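PDB 1Z7U: hypothetical protein EF0647 from Enterococcus faecalis, which probably binds DNA as a winged helix-turn-helix transcriptional regulator of the HxlR type, though its exact role is unknown. Local coordinates for residues M28-F32 and G86-Y90. Sequence-based numbering, arbitrary orientation.
Sequences MDELF and GYALY
One water joins Tyr87 OH to the backbone of segment 28-32, on helix 24-33: it lies 2.8 Å from Tyr87 OH and donates to Leu31 O at 2.9 Å. A second water, doubtful in its very short distances, may link the same hydroxyl to Phe32 O. Next to this bridge the Phe32 and Tyr90 rings form an offset stack, nearly parallel at 4° with centroids 3.8 Å apart. Phe32 CD1 sits over the Tyr90 face, while Phe32 CB adds a CH-pi contact to the same face. Both side chains run with CG anti to the backbone N, which carries each ring across toward the other helix. Tyr87 meets Phe32 rim to rim, its CE1 3.7 Å from Phe32 CD1 and the planes inclined at 64°, completing an aromatic cluster bordered by Leu82 of strand 77-82. At the edge of Tyr90, selenomethionine Met28 places CG 3.7 Å from Tyr90 CD1, then bends at chi3 (-81°) to bring CE 3.6 Å from Gly86 O. Asp29 OD1 also approaches that edge, near the ring plane, but its salt bridge is to Lys8 of the second subunit, tying this region to the dimer partner. An early helix of the winged helix-turn-helix fold is thus joined to the start of the long C-terminal helix 84-110 chiefly by aromatic stacking and dispersion, with a water bridge from Tyr87 to Leu31 O at its margin.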
HETATM    1  N   MSE A  28     -15.101   1.746   1.459  1.00 29.04           N
HETATM    2  CA  MSE A  28     -14.255   2.820   1.942  1.00 31.33           C
HETATM    3  C   MSE A  28     -14.377   4.097   1.093  1.00 29.89           C
HETATM    4  O   MSE A  28     -14.421   5.204   1.650  1.00 29.78           O
HETATM    5  CB  MSE A  28     -12.802   2.337   2.025  1.00 30.47           C
HETATM    6  CG  MSE A  28     -11.794   3.421   2.333  1.00 32.58           C
HETATM    7 SE   MSE A  28     -10.004   2.719   2.749  1.00 39.91          SE
HETATM    8  CE  MSE A  28     -10.332   2.217   4.668  1.00 33.62           C
ATOM      9  N   ASP A  29     -14.420   3.936  -0.237  1.00 29.26           N
ATOM     10  CA  ASP A  29     -14.647   5.053  -1.165  1.00 28.84           C
ATOM     11  C   ASP A  29     -15.969   5.763  -0.864  1.00 28.92           C
ATOM     12  O   ASP A  29     -16.026   6.990  -0.845  1.00 28.95           O
ATOM     13  CB  ASP A  29     -14.656   4.580  -2.621  1.00 28.46           C
ATOM     14  CG  ASP A  29     -13.260   4.495  -3.242  1.00 28.95           C
ATOM     15  OD1 ASP A  29     -12.297   5.059  -2.696  1.00 27.57           O
ATOM     16  OD2 ASP A  29     -13.130   3.850  -4.306  1.00 31.00           O
ATOM     17  N   GLU A  30     -17.021   4.984  -0.615  1.00 28.94           N
ATOM     18  CA  GLU A  30     -18.344   5.541  -0.291  1.00 29.49           C
ATOM     19  C   GLU A  30     -18.344   6.272   1.037  1.00 28.98           C
ATOM     20  O   GLU A  30     -18.916   7.341   1.153  1.00 28.86           O
ATOM     21  CB  GLU A  30     -19.422   4.453  -0.271  1.00 29.41           C
ATOM     22  CG  GLU A  30     -19.763   3.880  -1.637  1.00 32.19           C
ATOM     23  CD  GLU A  30     -20.256   4.941  -2.614  1.00 35.04           C
ATOM     24  OE1 GLU A  30     -20.989   5.855  -2.169  1.00 37.39           O
ATOM     25  OE2 GLU A  30     -19.905   4.862  -3.818  1.00 35.24           O
ATOM     26  N   LEU A  31     -17.688   5.695   2.036  1.00 29.06           N
ATOM     27  CA  LEU A  31     -17.628   6.313   3.358  1.00 29.15           C
ATOM     28  C   LEU A  31     -16.725   7.534   3.402  1.00 29.32           C
ATOM     29  O   LEU A  31     -16.960   8.461   4.183  1.00 29.17           O
ATOM     30  CB  LEU A  31     -17.223   5.289   4.422  1.00 28.82           C
ATOM     31  CG  LEU A  31     -18.173   4.099   4.582  1.00 29.09           C
ATOM     32  CD1 LEU A  31     -17.701   3.160   5.682  1.00 28.89           C
ATOM     33  CD2 LEU A  31     -19.603   4.552   4.849  1.00 27.71           C
ATOM     34  N   PHE A  32     -15.682   7.537   2.577  1.00 30.12           N
ATOM     35  CA  PHE A  32     -14.825   8.717   2.482  1.00 30.38           C
ATOM     36  C   PHE A  32     -15.598   9.970   2.029  1.00 31.27           C
ATOM     37  O   PHE A  32     -15.325  11.066   2.513  1.00 31.25           O
ATOM     38  CB  PHE A  32     -13.611   8.478   1.581  1.00 29.72           C
ATOM     39  CG  PHE A  32     -12.701   9.671   1.481  1.00 28.18           C
ATOM     40  CD1 PHE A  32     -11.767   9.926   2.464  1.00 27.87           C
ATOM     41  CD2 PHE A  32     -12.797  10.544   0.406  1.00 27.87           C
ATOM     42  CE1 PHE A  32     -10.925  11.032   2.379  1.00 29.40           C
ATOM     43  CE2 PHE A  32     -11.977  11.646   0.305  1.00 27.64           C
ATOM     44  CZ  PHE A  32     -11.034  11.898   1.298  1.00 28.77           C
ATOM     45  N   GLY A  86      -9.329   4.710   9.704  1.00 23.97           N
ATOM     46  CA  GLY A  86     -10.000   4.501   8.418  1.00 23.20           C
ATOM     47  C   GLY A  86      -9.571   5.539   7.388  1.00 23.04           C
ATOM     48  O   GLY A  86      -9.182   5.201   6.270  1.00 22.47           O
ATOM     49  N   TYR A  87      -9.644   6.807   7.773  1.00 22.93           N
ATOM     50  CA  TYR A  87      -9.132   7.907   6.967  1.00 23.19           C
ATOM     51  C   TYR A  87      -7.629   7.803   6.674  1.00 22.61           C
ATOM     52  O   TYR A  87      -7.194   8.094   5.562  1.00 23.16           O
ATOM     53  CB  TYR A  87      -9.446   9.254   7.641  1.00 23.83           C
ATOM     54  CG  TYR A  87     -10.880   9.696   7.458  1.00 24.57           C
ATOM     55  CD1 TYR A  87     -11.343  10.105   6.205  1.00 26.98           C
ATOM     56  CD2 TYR A  87     -11.767   9.703   8.519  1.00 24.42           C
ATOM     57  CE1 TYR A  87     -12.652  10.501   6.014  1.00 26.82           C
ATOM     58  CE2 TYR A  87     -13.088  10.109   8.345  1.00 26.57           C
ATOM     59  CZ  TYR A  87     -13.518  10.510   7.089  1.00 26.21           C
ATOM     60  OH  TYR A  87     -14.814  10.917   6.894  1.00 25.88           O
ATOM     61  N   ALA A  88      -6.840   7.404   7.667  1.00 21.98           N
ATOM     62  CA  ALA A  88      -5.405   7.239   7.471  1.00 21.53           C
ATOM     63  C   ALA A  88      -5.095   6.157   6.426  1.00 21.40           C
ATOM     64  O   ALA A  88      -4.215   6.355   5.598  1.00 21.46           O
ATOM     65  CB  ALA A  88      -4.684   6.947   8.799  1.00 21.46           C
ATOM     66  N   LEU A  89      -5.829   5.035   6.455  1.00 21.16           N
ATOM     67  CA  LEU A  89      -5.618   3.953   5.474  1.00 20.62           C
ATOM     68  C   LEU A  89      -6.097   4.376   4.090  1.00 21.21           C
ATOM     69  O   LEU A  89      -5.449   4.090   3.077  1.00 20.95           O
ATOM     70  CB  LEU A  89      -6.298   2.656   5.905  1.00 20.19           C
ATOM     71  CG  LEU A  89      -6.043   1.380   5.069  1.00 20.53           C
ATOM     72  CD1 LEU A  89      -4.556   1.056   4.864  1.00 17.21           C
ATOM     73  CD2 LEU A  89      -6.722   0.214   5.756  1.00 19.18           C
ATOM     74  N   TYR A  90      -7.225   5.085   4.050  1.00 21.99           N
ATOM     75  CA  TYR A  90      -7.683   5.686   2.812  1.00 22.48           C
ATOM     76  C   TYR A  90      -6.575   6.501   2.140  1.00 22.82           C
ATOM     77  O   TYR A  90      -6.356   6.360   0.946  1.00 23.50           O
ATOM     78  CB  TYR A  90      -8.935   6.546   3.028  1.00 22.63           C
ATOM     79  CG  TYR A  90      -9.405   7.182   1.742  1.00 22.97           C
ATOM     80  CD1 TYR A  90     -10.353   6.564   0.947  1.00 22.25           C
ATOM     81  CD2 TYR A  90      -8.857   8.390   1.301  1.00 22.50           C
ATOM     82  CE1 TYR A  90     -10.763   7.139  -0.254  1.00 22.78           C
ATOM     83  CE2 TYR A  90      -9.252   8.962   0.118  1.00 22.91           C
ATOM     84  CZ  TYR A  90     -10.216   8.337  -0.649  1.00 23.06           C
ATOM     85  OH  TYR A  90     -10.624   8.922  -1.832  1.00 26.03           O
TER
HETATM   86  O   HOH W   1     -16.788   8.898   7.007  1.00 26.10           O
HETATM   87  O   HOH W   2     -15.433  12.041   4.861  1.00 31.67           O